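Local atomic coordinates of 2-c-methyl-d-erythritol 2,4-cyclodiphosphate synthase (Plasmodium falciparum, PDB entry 4C81), a protein that catalyses the ring closure of 4-diphosphocytidyl-2-C-methyl-D-erythritol 2-phosphate to 2-C-methyl-D-erythritol 2,4-cyclodiphosphate, with release of CMP, in non-mevalonate isoprenoid synthesis. Residues A[71-74]-A[75-79]; A[128-131]-A[132-135]; A[145-149]-A[150-154]. The protein carries 1 engineered substitution. All blocks are in the same frame, centred on the assembly; numbering follows the deposited sequence.

Contact 1: A[71-74]-A[75-79]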
# COMPACT_ATOMS: atom_id res chain seq x y z
N ASP A 71 -2.40 -1.01 -13.47
CA ASP A 71 -3.15 -1.91 -12.59
C ASP A 71 -3.86 -1.17 -11.45
O ASP A 71 -4.86 -1.68 -10.94
CB ASP A 71 -2.25 -3.03 -12.07
CG ASP A 71 -2.04 -4.14 -13.10
OD1 ASP A 71 -2.85 -4.25 -14.05
OD2 ASP A 71 -1.07 -4.90 -12.95
N SER A 72 -3.38 0.01 -11.08
CA SER A 72 -4.09 0.83 -10.09
C SER A 72 -5.42 1.33 -10.67
O SER A 72 -6.45 1.31 -10.00
CB SER A 72 -3.24 2.00 -9.58
OG SER A 72 -3.24 3.11 -10.47
N ILE A 73 -5.38 1.76 -11.93
CA ILE A 73 -6.59 2.20 -12.64
C ILE A 73 -7.57 1.04 -12.85
O ILE A 73 -8.77 1.19 -12.56
CB ILE A 73 -6.21 2.83 -14.01
CG1 ILE A 73 -5.47 4.15 -13.79
CG2 ILE A 73 -7.46 3.07 -14.86
CD1 ILE A 73 -4.80 4.69 -15.02
N LEU A 74 -7.09 -0.09 -13.36
CA LEU A 74 -7.93 -1.27 -13.55
C LEU A 74 -8.51 -1.72 -12.22
O LEU A 74 -9.70 -2.02 -12.12
CB LEU A 74 -7.12 -2.41 -14.18
CG LEU A 74 -6.68 -2.18 -15.63
CD1 LEU A 74 -5.84 -3.33 -16.13
CD2 LEU A 74 -7.90 -1.97 -16.51
N GLY A 75 -7.66 -1.75 -11.19
CA GLY A 75 -8.09 -2.14 -9.86
C GLY A 75 -9.19 -1.25 -9.32
O GLY A 75 -10.19 -1.73 -8.77
N ALA A 76 -9.02 0.06 -9.49
CA ALA A 76 -10.01 1.03 -9.04
C ALA A 76 -11.39 0.81 -9.68
O ALA A 76 -12.41 0.97 -9.01
CB ALA A 76 -9.53 2.44 -9.34
N LEU A 77 -11.39 0.43 -10.96
CA LEU A 77 -12.63 0.27 -11.72
C LEU A 77 -13.20 -1.15 -11.66
O LEU A 77 -14.29 -1.41 -12.18
CB LEU A 77 -12.40 0.67 -13.18
CG LEU A 77 -12.11 2.16 -13.39
CD1 LEU A 77 -11.51 2.42 -14.76
CD2 LEU A 77 -13.38 2.98 -13.18
N GLY A 78 -12.48 -2.07 -11.03
CA GLY A 78 -12.92 -3.46 -10.94
C GLY A 78 -12.72 -4.26 -12.22
O GLY A 78 -13.33 -5.31 -12.40
N SER A 79 -11.88 -3.74 -13.12
CA SER A 79 -11.59 -4.43 -14.37
C SER A 79 -10.59 -5.54 -14.11
O SER A 79 -9.91 -5.55 -13.08
CB SER A 79 -11.03 -3.46 -15.41
OG SER A 79 -11.97 -2.46 -15.75
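The flat groups that meet between 71-74 and 75-79 are peptide units. Gly-75 N lies above the plane of the Asp-71 carbonyl, 39° out of it, and bonds to Asp-71 O at 2.8 Å. Ala-76 N meets Ser-72 O at 2.9 Å, and Leu-77 N reaches Ile-73 O at 3.2 Å. These are the last regular turns of helix 64-77. The ending is a Schellman motif: Ser-79 N returns to Leu-74 O at 3.0 Å, while inside it Gly-78 N bonds to Gly-75 O at 3.2 Å. Gly-78 turns the chain with a phi of 77°, a conformation that glycine adopts readily because it has no CB. Leu-74 O takes a second, weak bond from Leu-77 N. Gly-75 is buried and packed on by Ser-153 of a neighbouring subunit, which probably leaves little room for a side chain.

On the helix flank Ile-73 and Leu-77 lie side by side, pointing the same way, with Ile-73 CG2 4.1 Å from Leu-77 CD1. Ile-73 CG2 stands anti to the backbone N (CG1 at chi1 -68°), which brings this methyl to the side facing the next turn. The branched aliphatic residues suit a buried flank. Ser-72, though buried, satisfies its hydroxyl on Ile-69 O one turn back, and Asp-71 OD1 accepts from Ile-82 N.

Leu-74 and Leu-77 rest on Leu-108 of helix 97-111, with Ile-73 on Ile-109 beside them. Leu-74 also meets Ile-82 and Leu-85 of helix 82-85. Ile-73 also meets Ile-177, and Ala-76 and Leu-77 meet Leu-179, so the turn packs against both helix 97-111 and strand 170-181.

Contact 2: A[128-131]-A[132-135]. With CDP (cytidine-5'-diphosphate), chain D.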
# COMPACT_ATOMS: atom_id res chain seq x y z
N PRO A 128 17.67 3.25 -9.68
CA PRO A 128 18.24 4.58 -9.75
C PRO A 128 17.61 5.57 -8.78
O PRO A 128 16.67 5.24 -8.06
CB PRO A 128 17.94 5.00 -11.20
CG PRO A 128 16.66 4.34 -11.50
CD PRO A 128 16.67 3.03 -10.75
N LYS A 129 18.16 6.79 -8.79
CA LYS A 129 17.70 7.87 -7.94
C LYS A 129 16.52 8.58 -8.62
O LYS A 129 16.69 9.36 -9.56
CB LYS A 129 18.87 8.85 -7.69
CG LYS A 129 19.13 9.19 -6.23
CD LYS A 129 18.36 10.41 -5.78
CE LYS A 129 18.75 10.83 -4.38
NZ LYS A 129 20.16 11.32 -4.31
N ILE A 130 15.32 8.24 -8.17
CA ILE A 130 14.06 8.82 -8.65
C ILE A 130 14.02 10.35 -8.62
O ILE A 130 13.48 10.97 -9.53
CB ILE A 130 12.84 8.26 -7.86
CG1 ILE A 130 12.69 6.75 -8.05
CG2 ILE A 130 11.54 8.95 -8.28
CD1 ILE A 130 12.48 6.34 -9.50
N SER A 131 14.59 10.96 -7.58
CA SER A 131 14.57 12.43 -7.47
C SER A 131 15.33 13.11 -8.63
O SER A 131 15.00 14.24 -8.99
CB SER A 131 15.10 12.89 -6.11
OG SER A 131 16.49 12.65 -5.98
N ASN A 132 16.32 12.43 -9.20
CA ASN A 132 17.06 12.96 -10.35
C ASN A 132 16.28 12.88 -11.67
O ASN A 132 16.59 13.61 -12.61
CB ASN A 132 18.40 12.23 -10.53
CG ASN A 132 19.38 12.49 -9.39
OD1 ASN A 132 20.32 11.72 -9.19
ND2 ASN A 132 19.17 13.57 -8.65
N ILE A 133 15.28 12.00 -11.74
CA ILE A 133 14.48 11.82 -12.95
C ILE A 133 12.98 12.10 -12.73
O ILE A 133 12.17 11.87 -13.64
CB ILE A 133 14.69 10.41 -13.58
CG1 ILE A 133 14.33 9.29 -12.59
CG2 ILE A 133 16.13 10.26 -14.05
CD1 ILE A 133 14.36 7.90 -13.20
N ARG A 134 12.64 12.64 -11.56
CA ARG A 134 11.25 12.90 -11.17
C ARG A 134 10.50 13.76 -12.18
O ARG A 134 9.40 13.41 -12.59
CB ARG A 134 11.19 13.58 -9.79
CG ARG A 134 9.80 14.08 -9.40
CD ARG A 134 9.80 14.88 -8.11
NE ARG A 134 9.51 14.04 -6.95
CZ ARG A 134 10.35 13.78 -5.95
NH1 ARG A 134 11.59 14.29 -5.91
NH2 ARG A 134 9.95 13.00 -4.95
N LYS A 135 11.11 14.88 -12.57
CA LYS A 135 10.47 15.82 -13.50
C LYS A 135 10.08 15.15 -14.81
O LYS A 135 8.98 15.36 -15.33
CB LYS A 135 11.39 17.02 -13.77
CG LYS A 135 11.53 17.99 -12.60
O3B CDP D . 17.43 6.75 4.95
PB CDP D . 16.24 7.68 4.35
O1B CDP D . 15.00 7.42 5.33
O2B CDP D . 16.59 9.12 4.31
O3A CDP D . 15.78 7.06 2.93
PA CDP D . 16.80 6.57 1.78
O1A CDP D . 18.19 6.50 2.27
O2A CDP D . 16.19 5.38 1.15
O5' CDP D . 16.70 7.77 0.71
C5' CDP D . 16.64 9.14 1.10
C4' CDP D . 16.13 10.01 -0.05
O4' CDP D . 16.88 9.64 -1.24
C3' CDP D . 14.68 9.67 -0.40
O3' CDP D . 13.78 10.44 0.41
C2' CDP D . 14.61 10.10 -1.86
O2' CDP D . 14.42 11.51 -1.95
C1' CDP D . 16.01 9.75 -2.40
N1 CDP D . 15.92 8.48 -3.18
C2 CDP D . 15.32 8.50 -4.45
O2 CDP D . 14.87 9.55 -4.92
N3 CDP D . 15.23 7.32 -5.19
C4 CDP D . 15.72 6.11 -4.69
N4 CDP D . 15.61 5.01 -5.44
C5 CDP D . 16.32 6.08 -3.44
C6 CDP D . 16.42 7.25 -2.68
O HOH W 1 13.91 15.52 -11.67
O HOH W 2 13.21 15.83 -7.67
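Asn-132 and Ile-133 fold back on Lys-129 and Ile-130 in the first turn of helix 130-145, the helix of the beta-alpha-beta unit between strands 114-124 and 152-157. It is a local contact that also receives the cytosine of CDP. Asn-132 N bonds to Lys-129 O at 3.1 Å and Ile-133 N to Ile-130 O at 3.0 Å, both i to i+3 links. The amides of Ile-130 and Ser-131, at the helix start, point to the base: Ile-130 N donates to CDP N3 at 3.1 Å, and Ser-131 N to CDP O2 at 3.0 Å.

Lys-129 bends at chi2 (-91°), which lays CD over the face of the cytosine near C2, with CE against the ribose, 3.5 Å from CDP C1'; its CB is 3.5 Å from Asn-132 OD1. Water 2 sits at the edge of the Arg-134 guanidinium, in its plane, and links NH1 to Ser-131 O. Arg-134 also forms a salt bridge with Asp-81 of the third subunit, a residue that itself bonds to the CDP.

N3 is an acceptor in cytosine but protonated in uracil, and Pro-128 O lies 2.8 Å from the amine CDP N4, so the turn probably favours cytosine.

Contact 3: A[145-149]-A[150-154]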
# COMPACT_ATOMS: atom_id res chain seq x y z
N LEU A 145 -1.44 10.01 -19.68
CA LEU A 145 -2.75 9.95 -19.02
C LEU A 145 -3.62 11.17 -19.32
O LEU A 145 -4.81 11.18 -19.00
CB LEU A 145 -2.60 9.77 -17.51
CG LEU A 145 -2.07 8.42 -17.03
CD1 LEU A 145 -1.97 8.39 -15.51
CD2 LEU A 145 -2.96 7.28 -17.52
N ASN A 146 -3.02 12.19 -19.94
CA ASN A 146 -3.71 13.45 -20.25
C ASN A 146 -4.24 14.14 -18.98
O ASN A 146 -5.40 14.55 -18.92
CB ASN A 146 -4.82 13.22 -21.28
CG ASN A 146 -5.30 14.51 -21.94
OD1 ASN A 146 -4.62 15.54 -21.90
ND2 ASN A 146 -6.47 14.44 -22.57
N ILE A 147 -3.38 14.25 -17.98
CA ILE A 147 -3.70 14.97 -16.74
C ILE A 147 -2.62 16.00 -16.45
O ILE A 147 -1.57 16.02 -17.10
CB ILE A 147 -3.86 14.01 -15.53
CG1 ILE A 147 -2.57 13.22 -15.25
CG2 ILE A 147 -5.02 13.05 -15.76
CD1 ILE A 147 -2.66 12.28 -14.06
N ASP A 148 -2.88 16.86 -15.47
CA ASP A 148 -1.95 17.91 -15.08
C ASP A 148 -0.88 17.34 -14.16
O ASP A 148 -1.14 16.41 -13.40
CB ASP A 148 -2.69 19.04 -14.38
CG ASP A 148 -1.86 20.30 -14.25
OD1 ASP A 148 -1.59 20.95 -15.28
OD2 ASP A 148 -1.45 20.63 -13.11
N GLU A 149 0.32 17.91 -14.23
CA GLU A 149 1.45 17.47 -13.40
C GLU A 149 1.17 17.62 -11.90
O GLU A 149 1.74 16.89 -11.09
CB GLU A 149 2.73 18.23 -13.78
CG GLU A 149 3.22 17.95 -15.19
CD GLU A 149 4.51 18.66 -15.53
OE1 GLU A 149 4.95 19.53 -14.74
OE2 GLU A 149 5.10 18.36 -16.59
N SER A 150 0.30 18.56 -11.55
CA SER A 150 -0.11 18.76 -10.15
C SER A 150 -0.93 17.61 -9.57
O SER A 150 -1.16 17.56 -8.36
CB SER A 150 -0.90 20.07 -10.01
OG SER A 150 -2.18 19.96 -10.61
N GLN A 151 -1.39 16.70 -10.44
CA GLN A 151 -2.13 15.51 -10.00
C GLN A 151 -1.24 14.28 -9.81
O GLN A 151 -1.76 13.19 -9.54
CB GLN A 151 -3.22 15.18 -11.03
CG GLN A 151 -4.29 16.25 -11.14
CD GLN A 151 -5.19 16.05 -12.34
OE1 GLN A 151 -5.01 16.68 -13.38
NE2 GLN A 151 -6.17 15.16 -12.21
N ILE A 152 0.08 14.45 -9.94
CA ILE A 152 1.03 13.32 -9.92
C ILE A 152 2.13 13.52 -8.88
O ILE A 152 2.74 14.59 -8.78
CB ILE A 152 1.70 13.14 -11.30
CG1 ILE A 152 0.65 12.99 -12.40
CG2 ILE A 152 2.63 11.93 -11.28
CD1 ILE A 152 1.23 13.07 -13.80
N SER A 153 2.38 12.47 -8.10
CA SER A 153 3.52 12.40 -7.19
C SER A 153 4.28 11.11 -7.48
O SER A 153 3.68 10.05 -7.64
CB SER A 153 3.06 12.40 -5.74
OG SER A 153 4.12 12.05 -4.87
N VAL A 154 5.61 11.22 -7.54
CA VAL A 154 6.48 10.05 -7.61
C VAL A 154 7.65 10.23 -6.64
O VAL A 154 8.30 11.28 -6.63
CB VAL A 154 6.98 9.78 -9.05
CG1 VAL A 154 7.83 10.93 -9.57
CG2 VAL A 154 7.77 8.47 -9.09
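Asp-148 reaches from its CB toward Ser-150 and Gln-151, with CB 3.5 Å from Gln-151 OE1. Its CG stands anti to the backbone N (chi1 -166°), which directs the carboxylate along the chain to Ser-150. There OD2 receives two bonds. Ser-150 OG donates to the anti lone pair of OD2 at 2.7 Å, whereas Ser-150 N comes from above the carboxylate plane, 49° out of it, at 3.1 Å. The bond to the amide of residue i+2 closes an Asx turn and caps the short 3-10 turn at 149-151. The small serine fits this position because its hydroxyl, carried on a short arm, can turn back to the same oxygen as its own amide.

The backbone of Asp-148 is held as well. Gln-151 N bonds to Asp-148 O at 3.0 Å, and Gln-151 OE1 returns to accept from Asp-148 N, also at 3.0 Å, a side-chain-to-backbone bond that closes the turn. Glutamine suits the place because its amide carries both functions: OE1 accepts from the turn while NE2 donates to Gly-117 O on strand 114-124. Ile-152 N then closes on Glu-149 O at 3.2 Å as the chain enters strand 152-157. Ile-147 also crosses Ile-152 at a slant, CD1 lying 3.8 Å from Ile-152 CG1, and both touch strand 114-124, Ile-147 at Ile-116 and Ile-152 at Val-119.

Next to the third subunit, Ser-150 O accepts from Arg-9 NH2 of that chain. With two donors gathered on one oxygen, the Asp-148 carboxylate is probably stabilised in its charged form, and these polar bonds, together with the Ile-147/Ile-152 contact, are consistent with a well-defined turn between helix 130-145 and the strand.

Contacts 2 and 3 belong to consecutive pieces of one beta-alpha-beta unit, their centres 16 Å apart. They meet where Ile-130 CG2 packs 3.9 Å from Val-154 CG2 and where Arg-134 NH2 makes a weak hydrogen bond to Val-154 O. Contact 3 in turn touches contact 1 through Leu-145 CD2, which is 4.0 Å from Ile-73 CD1. Contacts 1 and 2 stay apart, about 16 Å between nearest atoms, yet both border CDP sites: contact 2 binds the cytosine directly, while the Asp-71 side chain is about 5 Å from a bound CDP and about 7 Å from a zinc ion. Contact 3 is more remote, Ile-152 lying about 14 Å from CDP.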